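Local structure of putative tRNA (Adenine(37)-N6)-methyltransferase (Pseudomonas aeruginosa, 7BTU) at residues B[38-43]-B[119-124]; B[60-65]-B[108-113]; B[159-164]-B[226-231]; B[207-212]-B[220-225]. The protein probably transfers a methyl group from S-adenosyl-L-methionine to the threonylcarbamoyl-modified adenosine 37 of tRNA. All blocks are in the same frame, centred on the assembly; numbering follows the deposited sequence.

The four contacts sample two separate sheets. Contacts 1 and 2 lie in the closed six-stranded antiparallel barrel, their centres 9 Å apart, and they meet where strand 119-123 pairs with strand 105-116: Trp121 O and Glu113 N are 2.7 Å apart, a probable hydrogen bond. Contacts 3 and 4 share the four-stranded mixed sheet on the opposite side of the chain's centre, also 9 Å between centres, joined where Arg229 N lies 2.9 Å from His221 O. Between the two groups no atoms touch; the nearest approach is about 11 Å, between contacts 1 and 4. Contact 2 also borders the second subunit, through Ser60, Trp63, Leu65 and Val109.

Contact 1 of 4, residues B[38-43]-B[119-124]; sequences RGTLEL and RLWLSG
Thr40 lays its CG2 methyl beside the Trp121 indole, 3.6 Å from CD1, the two side chains running alongside each other in the same direction. One face of that indole is met by Arg119 CD, 3.3 Å above the ring plane and offset toward its rim. On the same side of the sheet Glu42 and Arg119 form a salt bridge: NE reaches OE2 at 3.1 Å, arriving from the syn side, while NH2 approaches OE1 at 2.8 Å in a weak, bent bond. The carboxylate and guanidinium planes stand 51° apart, so this is not a flat two-pronged pair. Glu42 OE2 has a second donor within its own strand: Thr40 OG1, turned toward it by a chi1 of 56°, gives its proton to the anti lone pair at 2.7 Å, so Thr40 OG1 and Arg119 NE both hold this oxygen. Glu116 shares Arg119 through NH1. The other face is apolar: Leu41 CD2 meets Leu120 CD1 at 3.9 Å, with Leu122 beside them and Ile136 and Ile17 covering the layer. Gly39 pairs with Leu122 and Leu41 with Leu120, each by two backbone bonds; Leu122 O also takes a bond from a water held by Arg38 NE. A polar, partly exposed face backed by a buried leucine layer, on strands running at 162°, is characteristic of an antiparallel beta barrel wall, here in the N-terminal domain of the TrmO family.

Contact 2 of 4, residues B[60-65]-B[108-113]; sequences SHVWLL and SVVRLE
Ser60 O and Leu112 N begin an antiparallel ladder between strands 61-67 and 105-116 of the barrel. Among the backbone bonds, Val62 and Val110 exchange two, as do Leu64 and Ser108, Leu64 N meeting Ser108 O at 2.8 Å and 169°. The apolar contacts fill the face carrying Val62, Leu64 and Val110: Val62 CG2 touches Val110 CG1 at 3.6 Å, and Leu64 CD1 reaches the same CG1. CH-pi contacts occupy the reverse face. Val109 CB lies over the six-membered ring of Trp63, 4.1 Å from its centroid, while the indole NE1 bonds Asp144 and the ring meets Trp63 of the second subunit edge-to-face. Arg111 CD sits over the His61 ring, 3.6 Å from its centroid; Ser60 OG pairs with ND1 at the ring's edge. Chi2 of 84° bends the arginine chain back along Ser60, where NH1 donates to a lone pair of Ser60 O at 3.1 Å, lying in the carbonyl plane.

Contact 3 of 4, residues B[159-164]-B[226-231]; sequences PGIAVE and DLIRVL
Glu164 O accepts Val230 N at 2.8 Å, and Glu164 N in turn donates to Ile228 O at the same length, so this residue is bonded to the neighbouring strand through both backbone groups. With Ile228 N on Ala162 O at 2.9 Å, the three bonds make a parallel ladder between strands 162-165 and 227-234; the segments 162-164 and 227-231 run 28° apart and form the parallel edge of the mixed sheet in the C-terminal part of the chain. Toward helix 184-193 the packing is aliphatic. Val163 CG1 meets Val230 CG2 at 3.8 Å, and Leu192 covers Val163, Ile228 and Val230. The side chains of Ile161 and Ile228 cross at about a right angle. On the reverse face Glu164 leaves its backbone with CG between N and the carbonyl carbon (chi1 61°) and then extends across Leu227, whose CD2 lies 3.6 Å from OE2. The salt bridge there is weak: OE1 is 3.5 Å from Arg229 NH1, at the guanidinium edge, with the two planes 74° apart. At the start of the ladder, a water replaces a direct bond, accepting from Ala162 N at 2.9 Å and donating to Asp226 O at 2.6 Å.

Contact 4 of 4, residues B[207-212]-B[220-225]; sequences RRYGVR and WHYPRP
Trp220 and Tyr209 make the tight part of this contact, with Tyr209 CB placed over the centre of the six-membered indole ring, 3.7 Å from its centroid and 17° off the normal. A chi1 of 79° turns the indole toward the partner strand as far as Val211, whose CG1 comes within 3.4 Å of CZ3. The Tyr209 ring itself barely overlaps the indole; it is met instead by Tyr222, whose edge is turned to its face in an offset edge-to-face pair, planes at 87° and centroids 5.8 Å apart. Ile228 of the next strand packs on both Trp220 and Tyr222. Two backbone bonds set this register, Tyr209 N to Trp220 O (2.8 Å) and Trp220 N to Tyr209 O (3.0 Å). Beyond that pair the hairpin of strands 209-213 and 216-222 opens on its exposed side: Arg207 O reaches Tyr222 N through a water, 2.8 Å from each. Arg207 CG lies over one face of the Tyr209 ring. Across these segments the hydrogen bonds come from backbone atoms and one bridging water; with Trp220 NE1 buried and without a partner in the model, the indole probably contributes through apolar packing rather than its N-H.

Contact 1 of 4, residues B[38-43]-B[119-124]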
loop_
_atom_site.group_PDB
_atom_site.type_symbol
_atom_site.label_atom_id
_atom_site.label_comp_id
_atom_site.label_asym_id
_atom_site.label_seq_id
_atom_site.Cartn_x
_atom_site.Cartn_y
_atom_site.Cartn_z
ATOM N N ARG B 38 20.178 1.443 1.967
ATOM C CA ARG B 38 19.735 2.271 3.083
ATOM C C ARG B 38 19.369 3.689 2.638
ATOM O O ARG B 38 19.820 4.208 1.606
ATOM C CB ARG B 38 20.817 2.309 4.155
ATOM C CG ARG B 38 20.947 0.900 4.871
ATOM C CD ARG B 38 22.065 0.885 5.887
ATOM N NE ARG B 38 21.856 1.988 6.810
ATOM C CZ ARG B 38 22.811 2.494 7.573
ATOM N NH1 ARG B 38 24.021 1.965 7.510
ATOM N NH2 ARG B 38 22.546 3.503 8.409
ATOM N N GLY B 39 18.544 4.324 3.445
ATOM C CA GLY B 39 18.234 5.715 3.150
ATOM C C GLY B 39 17.558 6.341 4.350
ATOM O O GLY B 39 17.295 5.679 5.365
ATOM N N THR B 40 17.282 7.635 4.229
ATOM C CA THR B 40 16.545 8.288 5.304
ATOM C C THR B 40 15.377 9.049 4.692
ATOM O O THR B 40 15.370 9.375 3.494
ATOM C CB THR B 40 17.432 9.232 6.112
ATOM O OG1 THR B 40 18.027 10.178 5.219
ATOM C CG2 THR B 40 18.560 8.464 6.815
ATOM N N LEU B 41 14.368 9.291 5.522
ATOM C CA LEU B 41 13.252 10.152 5.152
ATOM C C LEU B 41 13.441 11.403 6.002
ATOM O O LEU B 41 13.289 11.339 7.220
ATOM C CB LEU B 41 11.912 9.461 5.442
ATOM C CG LEU B 41 10.638 10.370 5.250
ATOM C CD1 LEU B 41 10.670 11.183 3.921
ATOM C CD2 LEU B 41 9.376 9.529 5.326
ATOM N N GLU B 42 13.815 12.518 5.376
ATOM C CA GLU B 42 14.001 13.775 6.095
ATOM C C GLU B 42 12.681 14.536 6.105
ATOM O O GLU B 42 12.192 14.942 5.046
ATOM C CB GLU B 42 15.078 14.613 5.433
ATOM C CG GLU B 42 16.361 13.823 5.190
ATOM C CD GLU B 42 17.143 13.539 6.475
ATOM O OE1 GLU B 42 17.119 14.381 7.391
ATOM O OE2 GLU B 42 17.803 12.478 6.551
ATOM N N LEU B 43 12.127 14.743 7.292
ATOM C CA LEU B 43 10.793 15.294 7.426
ATOM C C LEU B 43 10.843 16.811 7.465
ATOM O O LEU B 43 11.756 17.403 8.052
ATOM C CB LEU B 43 10.118 14.755 8.691
ATOM C CG LEU B 43 9.829 13.247 8.543
ATOM C CD1 LEU B 43 9.338 12.661 9.858
ATOM C CD2 LEU B 43 8.816 12.951 7.401
ATOM N N ARG B 119 13.316 12.521 11.323
ATOM C CA ARG B 119 14.043 11.600 10.438
ATOM C C ARG B 119 13.660 10.145 10.708
ATOM O O ARG B 119 13.677 9.703 11.875
ATOM C CB ARG B 119 15.547 11.818 10.653
ATOM C CG ARG B 119 16.449 10.752 10.023
ATOM C CD ARG B 119 17.948 11.095 10.180
ATOM N NE ARG B 119 18.303 12.379 9.590
ATOM C CZ ARG B 119 18.456 13.514 10.264
ATOM N NH1 ARG B 119 18.274 13.551 11.577
ATOM N NH2 ARG B 119 18.782 14.623 9.609
ATOM N N LEU B 120 13.386 9.387 9.635
ATOM C CA LEU B 120 13.284 7.932 9.686
ATOM C C LEU B 120 14.530 7.342 9.038
ATOM O O LEU B 120 14.944 7.806 7.960
ATOM C CB LEU B 120 12.083 7.403 8.892
ATOM C CG LEU B 120 10.668 7.939 9.192
ATOM C CD1 LEU B 120 9.631 7.114 8.402
ATOM C CD2 LEU B 120 10.420 7.853 10.613
ATOM N N TRP B 121 15.068 6.299 9.660
ATOM C CA TRP B 121 16.142 5.464 9.093
ATOM C C TRP B 121 15.529 4.228 8.448
ATOM O O TRP B 121 14.799 3.482 9.103
ATOM C CB TRP B 121 17.138 5.024 10.178
ATOM C CG TRP B 121 18.133 6.024 10.370
ATOM C CD1 TRP B 121 19.244 6.254 9.568
ATOM C CD2 TRP B 121 18.153 7.022 11.379
ATOM N NE1 TRP B 121 19.951 7.306 10.056
ATOM C CE2 TRP B 121 19.306 7.810 11.158
ATOM C CE3 TRP B 121 17.337 7.309 12.469
ATOM C CZ2 TRP B 121 19.638 8.870 11.962
ATOM C CZ3 TRP B 121 17.682 8.362 13.284
ATOM C CH2 TRP B 121 18.820 9.136 13.028
ATOM N N LEU B 122 15.843 4.001 7.169
ATOM C CA LEU B 122 15.184 2.996 6.366
ATOM C C LEU B 122 16.224 2.005 5.820
ATOM O O LEU B 122 17.385 2.360 5.595
ATOM C CB LEU B 122 14.423 3.630 5.162
ATOM C CG LEU B 122 13.528 4.793 5.606
ATOM C CD1 LEU B 122 12.934 5.555 4.376
ATOM C CD2 LEU B 122 12.458 4.255 6.590
ATOM N N SER B 123 15.773 0.787 5.546
ATOM C CA SER B 123 16.635 -0.205 4.902
ATOM C C SER B 123 15.772 -1.029 3.984
ATOM O O SER B 123 14.535 -1.040 4.104
ATOM C CB SER B 123 17.347 -1.110 5.917
ATOM O OG SER B 123 16.370 -1.900 6.535
ATOM N N GLY B 124 16.435 -1.671 3.022
ATOM C CA GLY B 124 15.667 -2.334 2.001
ATOM C C GLY B 124 14.906 -1.347 1.158
ATOM O O GLY B 124 13.798 -1.653 0.715
HETATM O O HOH W 1 19.287 3.722 7.282
#

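Contact 2 of 4, residues B[60-65]-B[108-113]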
loop_
_atom_site.group_PDB
_atom_site.type_symbol
_atom_site.label_atom_id
_atom_site.label_comp_id
_atom_site.label_asym_id
_atom_site.label_seq_id
_atom_site.Cartn_x
_atom_site.Cartn_y
_atom_site.Cartn_z
ATOM N N SER B 60 7.898 -2.704 12.577
ATOM C CA SER B 60 9.147 -3.006 11.865
ATOM C C SER B 60 9.187 -2.398 10.460
ATOM O O SER B 60 10.271 -2.147 9.909
ATOM C CB SER B 60 9.336 -4.518 11.783
ATOM O OG SER B 60 8.265 -5.077 11.034
ATOM N N HIS B 61 8.018 -2.181 9.846
ATOM C CA HIS B 61 7.947 -1.779 8.453
ATOM C C HIS B 61 6.880 -0.689 8.310
ATOM O O HIS B 61 5.854 -0.700 8.996
ATOM C CB HIS B 61 7.552 -2.974 7.565
ATOM C CG HIS B 61 8.594 -4.052 7.443
ATOM N ND1 HIS B 61 8.853 -4.968 8.443
ATOM C CD2 HIS B 61 9.417 -4.372 6.407
ATOM C CE1 HIS B 61 9.801 -5.803 8.035
ATOM N NE2 HIS B 61 10.166 -5.457 6.804
ATOM N N VAL B 62 7.087 0.208 7.342
ATOM C CA VAL B 62 6.134 1.281 7.097
ATOM C C VAL B 62 5.829 1.351 5.618
ATOM O O VAL B 62 6.648 0.975 4.764
ATOM C CB VAL B 62 6.638 2.653 7.603
ATOM C CG1 VAL B 62 6.711 2.654 9.148
ATOM C CG2 VAL B 62 8.015 3.051 6.977
ATOM N N TRP B 63 4.622 1.815 5.332
ATOM C CA TRP B 63 4.227 2.201 3.990
ATOM C C TRP B 63 4.606 3.643 3.772
ATOM O O TRP B 63 4.296 4.491 4.621
ATOM C CB TRP B 63 2.713 2.035 3.835
ATOM C CG TRP B 63 2.222 0.617 3.668
ATOM C CD1 TRP B 63 1.485 -0.119 4.565
ATOM C CD2 TRP B 63 2.355 -0.202 2.491
ATOM N NE1 TRP B 63 1.173 -1.322 4.025
ATOM C CE2 TRP B 63 1.698 -1.408 2.756
ATOM C CE3 TRP B 63 2.971 -0.006 1.217
ATOM C CZ2 TRP B 63 1.637 -2.470 1.817
ATOM C CZ3 TRP B 63 2.891 -1.032 0.274
ATOM C CH2 TRP B 63 2.223 -2.270 0.594
ATOM N N LEU B 64 5.218 3.938 2.618
ATOM C CA LEU B 64 5.430 5.303 2.187
ATOM C C LEU B 64 4.625 5.507 0.907
ATOM O O LEU B 64 4.769 4.735 -0.051
ATOM C CB LEU B 64 6.925 5.612 1.931
ATOM C CG LEU B 64 7.909 5.432 3.116
ATOM C CD1 LEU B 64 9.376 5.730 2.718
ATOM C CD2 LEU B 64 7.449 6.243 4.379
ATOM N N LEU B 65 3.816 6.547 0.878
ATOM C CA LEU B 65 3.237 7.039 -0.365
ATOM C C LEU B 65 4.133 8.173 -0.827
ATOM O O LEU B 65 4.543 9.031 -0.015
ATOM C CB LEU B 65 1.797 7.596 -0.184
ATOM C CG LEU B 65 0.814 6.566 0.337
ATOM C CD1 LEU B 65 -0.576 7.150 0.596
ATOM C CD2 LEU B 65 0.723 5.334 -0.588
ATOM N N SER B 108 5.336 2.236 -1.301
ATOM C CA SER B 108 6.332 1.208 -1.085
ATOM C C SER B 108 6.379 0.835 0.398
ATOM O O SER B 108 6.093 1.662 1.278
ATOM C CB SER B 108 7.681 1.651 -1.632
ATOM O OG SER B 108 8.415 2.391 -0.716
ATOM N N VAL B 109 6.710 -0.437 0.662
ATOM C CA VAL B 109 6.885 -0.916 2.033
ATOM C C VAL B 109 8.373 -1.019 2.261
ATOM O O VAL B 109 9.108 -1.521 1.394
ATOM C CB VAL B 109 6.152 -2.246 2.306
ATOM C CG1 VAL B 109 6.405 -3.282 1.231
ATOM C CG2 VAL B 109 6.575 -2.819 3.682
ATOM N N VAL B 110 8.832 -0.472 3.397
ATOM C CA VAL B 110 10.257 -0.388 3.668
ATOM C C VAL B 110 10.458 -0.769 5.115
ATOM O O VAL B 110 9.599 -0.533 5.956
ATOM C CB VAL B 110 10.778 1.050 3.317
ATOM C CG1 VAL B 110 10.153 2.092 4.179
ATOM C CG2 VAL B 110 12.263 1.165 3.356
ATOM N N ARG B 111 11.623 -1.314 5.410
ATOM C CA ARG B 111 11.974 -1.636 6.779
ATOM C C ARG B 111 12.347 -0.358 7.517
ATOM O O ARG B 111 13.135 0.454 7.011
ATOM C CB ARG B 111 13.167 -2.611 6.801
ATOM C CG ARG B 111 13.550 -2.964 8.246
ATOM C CD ARG B 111 12.677 -4.086 8.718
ATOM N NE ARG B 111 13.335 -4.863 9.773
ATOM C CZ ARG B 111 13.364 -4.468 11.038
ATOM N NH1 ARG B 111 12.761 -3.319 11.383
ATOM N NH2 ARG B 111 13.985 -5.220 11.955
ATOM N N LEU B 112 11.744 -0.155 8.706
ATOM C CA LEU B 112 12.029 1.003 9.545
ATOM C C LEU B 112 13.136 0.573 10.513
ATOM O O LEU B 112 12.909 -0.288 11.367
ATOM C CB LEU B 112 10.768 1.449 10.321
ATOM C CG LEU B 112 10.978 2.610 11.282
ATOM C CD1 LEU B 112 11.454 3.862 10.517
ATOM C CD2 LEU B 112 9.597 2.961 11.975
ATOM N N GLU B 113 14.336 1.138 10.355
ATOM C CA GLU B 113 15.428 0.773 11.264
ATOM C C GLU B 113 15.330 1.537 12.567
ATOM O O GLU B 113 15.824 1.068 13.586
ATOM C CB GLU B 113 16.788 1.060 10.621
ATOM C CG GLU B 113 17.060 0.161 9.412
ATOM C CD GLU B 113 17.355 -1.319 9.821
ATOM O OE1 GLU B 113 17.241 -2.235 8.975
ATOM O OE2 GLU B 113 17.683 -1.561 11.002
#

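Contact 3 of 4, residues B[159-164]-B[226-231]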
loop_
_atom_site.group_PDB
_atom_site.type_symbol
_atom_site.label_atom_id
_atom_site.label_comp_id
_atom_site.label_asym_id
_atom_site.label_seq_id
_atom_site.Cartn_x
_atom_site.Cartn_y
_atom_site.Cartn_z
ATOM N N PRO B 159 16.205 -16.430 -9.365
ATOM C CA PRO B 159 16.827 -16.744 -8.058
ATOM C C PRO B 159 17.953 -15.811 -7.616
ATOM O O PRO B 159 18.234 -15.750 -6.414
ATOM C CB PRO B 159 17.327 -18.179 -8.250
ATOM C CG PRO B 159 16.386 -18.751 -9.259
ATOM C CD PRO B 159 16.090 -17.624 -10.217
ATOM N N GLY B 160 18.608 -15.094 -8.505
ATOM C CA GLY B 160 19.629 -14.190 -7.986
ATOM C C GLY B 160 20.961 -14.768 -8.444
ATOM O O GLY B 160 21.155 -15.988 -8.434
ATOM N N ILE B 161 21.902 -13.888 -8.788
ATOM C CA ILE B 161 23.134 -14.257 -9.491
ATOM C C ILE B 161 24.267 -14.154 -8.491
ATOM O O ILE B 161 24.284 -13.228 -7.668
ATOM C CB ILE B 161 23.401 -13.309 -10.689
ATOM C CG1 ILE B 161 22.126 -13.009 -11.463
ATOM C CG2 ILE B 161 24.457 -13.830 -11.647
ATOM C CD1 ILE B 161 22.272 -11.871 -12.487
ATOM N N ALA B 162 25.233 -15.066 -8.599
ATOM C CA ALA B 162 26.435 -14.986 -7.786
ATOM C C ALA B 162 27.250 -13.758 -8.180
ATOM O O ALA B 162 27.298 -13.371 -9.362
ATOM C CB ALA B 162 27.295 -16.234 -7.970
ATOM N N VAL B 163 27.947 -13.204 -7.199
ATOM C CA VAL B 163 28.774 -12.019 -7.366
ATOM C C VAL B 163 30.164 -12.312 -6.819
ATOM O O VAL B 163 30.299 -12.610 -5.635
ATOM C CB VAL B 163 28.173 -10.811 -6.632
ATOM C CG1 VAL B 163 29.182 -9.642 -6.671
ATOM C CG2 VAL B 163 26.814 -10.411 -7.267
ATOM N N GLU B 164 31.198 -12.143 -7.641
ATOM C CA GLU B 164 32.585 -12.179 -7.159
ATOM C C GLU B 164 33.210 -10.792 -7.334
ATOM O O GLU B 164 32.659 -9.916 -8.004
ATOM C CB GLU B 164 33.417 -13.257 -7.888
ATOM C CG GLU B 164 33.466 -12.982 -9.342
ATOM C CD GLU B 164 34.428 -13.887 -10.114
ATOM O OE1 GLU B 164 34.971 -13.397 -11.133
ATOM O OE2 GLU B 164 34.639 -15.044 -9.682
ATOM N N ASP B 226 25.966 -16.731 -15.472
ATOM C CA ASP B 226 25.441 -16.815 -14.111
ATOM C C ASP B 226 26.406 -16.243 -13.069
ATOM O O ASP B 226 26.348 -16.607 -11.890
ATOM C CB ASP B 226 25.079 -18.266 -13.788
ATOM C CG ASP B 226 26.250 -19.218 -13.975
ATOM O OD1 ASP B 226 27.322 -18.783 -14.459
ATOM O OD2 ASP B 226 26.090 -20.417 -13.647
ATOM N N LEU B 227 27.286 -15.339 -13.468
ATOM C CA LEU B 227 28.237 -14.796 -12.516
ATOM C C LEU B 227 28.531 -13.360 -12.897
ATOM O O LEU B 227 28.770 -13.057 -14.072
ATOM C CB LEU B 227 29.535 -15.637 -12.485
ATOM C CG LEU B 227 30.706 -15.164 -11.607
ATOM C CD1 LEU B 227 30.335 -15.196 -10.126
ATOM C CD2 LEU B 227 32.006 -16.072 -11.848
ATOM N N ILE B 228 28.477 -12.496 -11.898
ATOM C CA ILE B 228 28.877 -11.109 -12.019
ATOM C C ILE B 228 30.189 -10.915 -11.288
ATOM O O ILE B 228 30.389 -11.453 -10.188
ATOM C CB ILE B 228 27.775 -10.199 -11.455
ATOM C CG1 ILE B 228 26.591 -10.167 -12.454
ATOM C CG2 ILE B 228 28.349 -8.835 -11.188
ATOM C CD1 ILE B 228 25.360 -9.306 -11.999
ATOM N N ARG B 229 31.069 -10.117 -11.869
ATOM C CA ARG B 229 32.334 -9.772 -11.239
ATOM C C ARG B 229 32.423 -8.267 -11.100
ATOM O O ARG B 229 32.236 -7.549 -12.080
ATOM C CB ARG B 229 33.519 -10.347 -12.065
ATOM C CG ARG B 229 34.876 -9.693 -11.741
ATOM C CD ARG B 229 35.968 -10.039 -12.887
ATOM N NE ARG B 229 37.314 -9.522 -12.591
ATOM C CZ ARG B 229 38.033 -10.030 -11.606
ATOM N NH1 ARG B 229 37.506 -11.015 -10.914
ATOM N NH2 ARG B 229 39.264 -9.595 -11.309
ATOM N N VAL B 230 32.642 -7.773 -9.862
ATOM C CA VAL B 230 32.790 -6.334 -9.658
ATOM C C VAL B 230 34.201 -5.955 -10.058
ATOM O O VAL B 230 35.181 -6.525 -9.542
ATOM C CB VAL B 230 32.530 -5.917 -8.171
ATOM C CG1 VAL B 230 32.440 -4.383 -8.061
ATOM C CG2 VAL B 230 31.254 -6.564 -7.612
ATOM N N LEU B 231 34.323 -4.954 -10.931
ATOM C CA LEU B 231 35.641 -4.593 -11.436
ATOM C C LEU B 231 36.262 -3.457 -10.620
ATOM O O LEU B 231 37.450 -3.483 -10.319
ATOM C CB LEU B 231 35.515 -4.163 -12.903
ATOM C CG LEU B 231 35.057 -5.252 -13.864
ATOM C CD1 LEU B 231 34.575 -4.633 -15.194
ATOM C CD2 LEU B 231 36.286 -6.143 -14.144
HETATM O O HOH W 2 24.608 -17.460 -10.160
#

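Contact 4 of 4, residues B[207-212]-B[220-225]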
loop_
_atom_site.group_PDB
_atom_site.type_symbol
_atom_site.label_atom_id
_atom_site.label_comp_id
_atom_site.label_asym_id
_atom_site.label_seq_id
_atom_site.Cartn_x
_atom_site.Cartn_y
_atom_site.Cartn_z
ATOM N N ARG B 207 31.543 -6.967 -22.021
ATOM C CA ARG B 207 31.094 -5.581 -21.912
ATOM C C ARG B 207 31.159 -5.097 -20.472
ATOM O O ARG B 207 30.740 -5.797 -19.547
ATOM C CB ARG B 207 29.665 -5.430 -22.449
ATOM C CG ARG B 207 29.196 -4.010 -22.361
ATOM C CD ARG B 207 27.891 -3.771 -23.065
ATOM N NE ARG B 207 27.428 -2.401 -22.832
ATOM C CZ ARG B 207 26.585 -1.756 -23.631
ATOM N NH1 ARG B 207 26.118 -2.354 -24.726
ATOM N NH2 ARG B 207 26.220 -0.509 -23.340
ATOM N N ARG B 208 31.692 -3.905 -20.272
ATOM C CA ARG B 208 31.702 -3.294 -18.938
ATOM C C ARG B 208 30.396 -2.511 -18.708
ATOM O O ARG B 208 30.019 -1.646 -19.509
ATOM C CB ARG B 208 32.897 -2.367 -18.815
ATOM C CG ARG B 208 33.062 -1.688 -17.505
ATOM C CD ARG B 208 33.422 -0.235 -17.784
ATOM N NE ARG B 208 34.419 0.302 -16.881
ATOM C CZ ARG B 208 34.695 1.595 -16.782
ATOM N NH1 ARG B 208 34.043 2.468 -17.540
ATOM N NH2 ARG B 208 35.614 2.010 -15.918
ATOM N N TYR B 209 29.762 -2.778 -17.592
ATOM C CA TYR B 209 28.491 -2.163 -17.233
ATOM C C TYR B 209 28.753 -1.282 -16.029
ATOM O O TYR B 209 29.746 -1.465 -15.333
ATOM C CB TYR B 209 27.460 -3.245 -16.866
ATOM C CG TYR B 209 27.057 -4.084 -18.033
ATOM C CD1 TYR B 209 26.047 -3.678 -18.898
ATOM C CD2 TYR B 209 27.709 -5.269 -18.308
ATOM C CE1 TYR B 209 25.685 -4.449 -20.012
ATOM C CE2 TYR B 209 27.349 -6.033 -19.409
ATOM C CZ TYR B 209 26.358 -5.629 -20.249
ATOM O OH TYR B 209 26.054 -6.423 -21.319
ATOM N N GLY B 210 27.862 -0.311 -15.771
ATOM C CA GLY B 210 28.051 0.540 -14.611
ATOM C C GLY B 210 26.719 0.896 -13.983
ATOM O O GLY B 210 25.678 0.936 -14.642
ATOM N N VAL B 211 26.801 1.247 -12.703
ATOM C CA VAL B 211 25.640 1.708 -11.973
ATOM C C VAL B 211 26.158 2.683 -10.915
ATOM O O VAL B 211 27.289 2.564 -10.408
ATOM C CB VAL B 211 24.876 0.532 -11.299
ATOM C CG1 VAL B 211 25.741 -0.154 -10.293
ATOM C CG2 VAL B 211 23.631 1.086 -10.616
ATOM N N ARG B 212 25.330 3.652 -10.601
ATOM C CA ARG B 212 25.650 4.641 -9.581
ATOM C C ARG B 212 25.029 4.204 -8.268
ATOM O O ARG B 212 23.843 3.862 -8.248
ATOM C CB ARG B 212 25.095 5.994 -10.032
ATOM C CG ARG B 212 25.881 6.623 -11.144
ATOM C CD ARG B 212 25.526 8.056 -11.279
ATOM N NE ARG B 212 24.225 8.210 -11.879
ATOM C CZ ARG B 212 23.379 9.201 -11.620
ATOM N NH1 ARG B 212 23.691 10.153 -10.740
ATOM N NH2 ARG B 212 22.213 9.228 -12.263
ATOM N N TRP B 220 31.102 -3.416 -13.512
ATOM C CA TRP B 220 31.092 -4.862 -13.435
ATOM C C TRP B 220 30.982 -5.484 -14.838
ATOM O O TRP B 220 30.716 -4.801 -15.842
ATOM C CB TRP B 220 29.957 -5.350 -12.530
ATOM C CG TRP B 220 28.595 -5.375 -13.123
ATOM C CD1 TRP B 220 27.982 -6.435 -13.787
ATOM C CD2 TRP B 220 27.674 -4.330 -13.125
ATOM N NE1 TRP B 220 26.744 -6.095 -14.162
ATOM C CE2 TRP B 220 26.508 -4.808 -13.743
ATOM C CE3 TRP B 220 27.692 -3.047 -12.607
ATOM C CZ2 TRP B 220 25.401 -4.041 -13.905
ATOM C CZ3 TRP B 220 26.576 -2.288 -12.758
ATOM C CH2 TRP B 220 25.448 -2.782 -13.405
ATOM N N HIS B 221 31.217 -6.806 -14.901
ATOM C CA HIS B 221 30.950 -7.526 -16.144
ATOM C C HIS B 221 30.478 -8.950 -15.789
ATOM O O HIS B 221 30.445 -9.331 -14.621
ATOM C CB HIS B 221 32.199 -7.426 -17.063
ATOM C CG HIS B 221 33.378 -8.257 -16.641
ATOM N ND1 HIS B 221 34.574 -8.222 -17.321
ATOM C CD2 HIS B 221 33.523 -9.209 -15.692
ATOM C CE1 HIS B 221 35.418 -9.082 -16.773
ATOM N NE2 HIS B 221 34.799 -9.704 -15.793
ATOM N N TYR B 222 30.093 -9.726 -16.805
ATOM C CA TYR B 222 29.592 -11.094 -16.647
ATOM C C TYR B 222 30.661 -12.068 -17.101
ATOM O O TYR B 222 30.737 -12.348 -18.291
ATOM C CB TYR B 222 28.348 -11.312 -17.498
ATOM C CG TYR B 222 27.160 -10.619 -16.938
ATOM C CD1 TYR B 222 26.923 -9.283 -17.224
ATOM C CD2 TYR B 222 26.288 -11.284 -16.099
ATOM C CE1 TYR B 222 25.798 -8.633 -16.692
ATOM C CE2 TYR B 222 25.157 -10.649 -15.587
ATOM C CZ TYR B 222 24.941 -9.321 -15.865
ATOM O OH TYR B 222 23.816 -8.694 -15.332
ATOM N N PRO B 223 31.466 -12.647 -16.214
ATOM C CA PRO B 223 32.446 -13.676 -16.697
ATOM C C PRO B 223 31.774 -14.902 -17.285
ATOM O O PRO B 223 32.373 -15.601 -18.123
ATOM C CB PRO B 223 33.265 -14.058 -15.441
ATOM C CG PRO B 223 32.931 -13.032 -14.407
ATOM C CD PRO B 223 31.591 -12.366 -14.773
ATOM N N ARG B 224 30.564 -15.210 -16.824
ATOM C CA ARG B 224 29.725 -16.301 -17.292
ATOM C C ARG B 224 28.294 -15.790 -17.202
ATOM O O ARG B 224 28.031 -14.839 -16.461
ATOM C CB ARG B 224 29.866 -17.565 -16.432
ATOM C CG ARG B 224 31.270 -18.000 -16.136
ATOM C CD ARG B 224 31.264 -19.393 -15.503
ATOM N NE ARG B 224 30.318 -19.447 -14.390
ATOM C CZ ARG B 224 30.685 -19.475 -13.113
ATOM N NH1 ARG B 224 31.981 -19.452 -12.810
ATOM N NH2 ARG B 224 29.769 -19.527 -12.145
ATOM N N PRO B 225 27.349 -16.405 -17.918
ATOM C CA PRO B 225 25.956 -15.933 -17.805
ATOM C C PRO B 225 25.418 -15.920 -16.382
ATOM O O PRO B 225 24.530 -15.110 -16.086
ATOM C CB PRO B 225 25.184 -16.922 -18.689
ATOM C CG PRO B 225 26.182 -17.309 -19.704
ATOM C CD PRO B 225 27.494 -17.404 -18.991
HETATM O O HOH W 3 29.983 -8.434 -19.331
#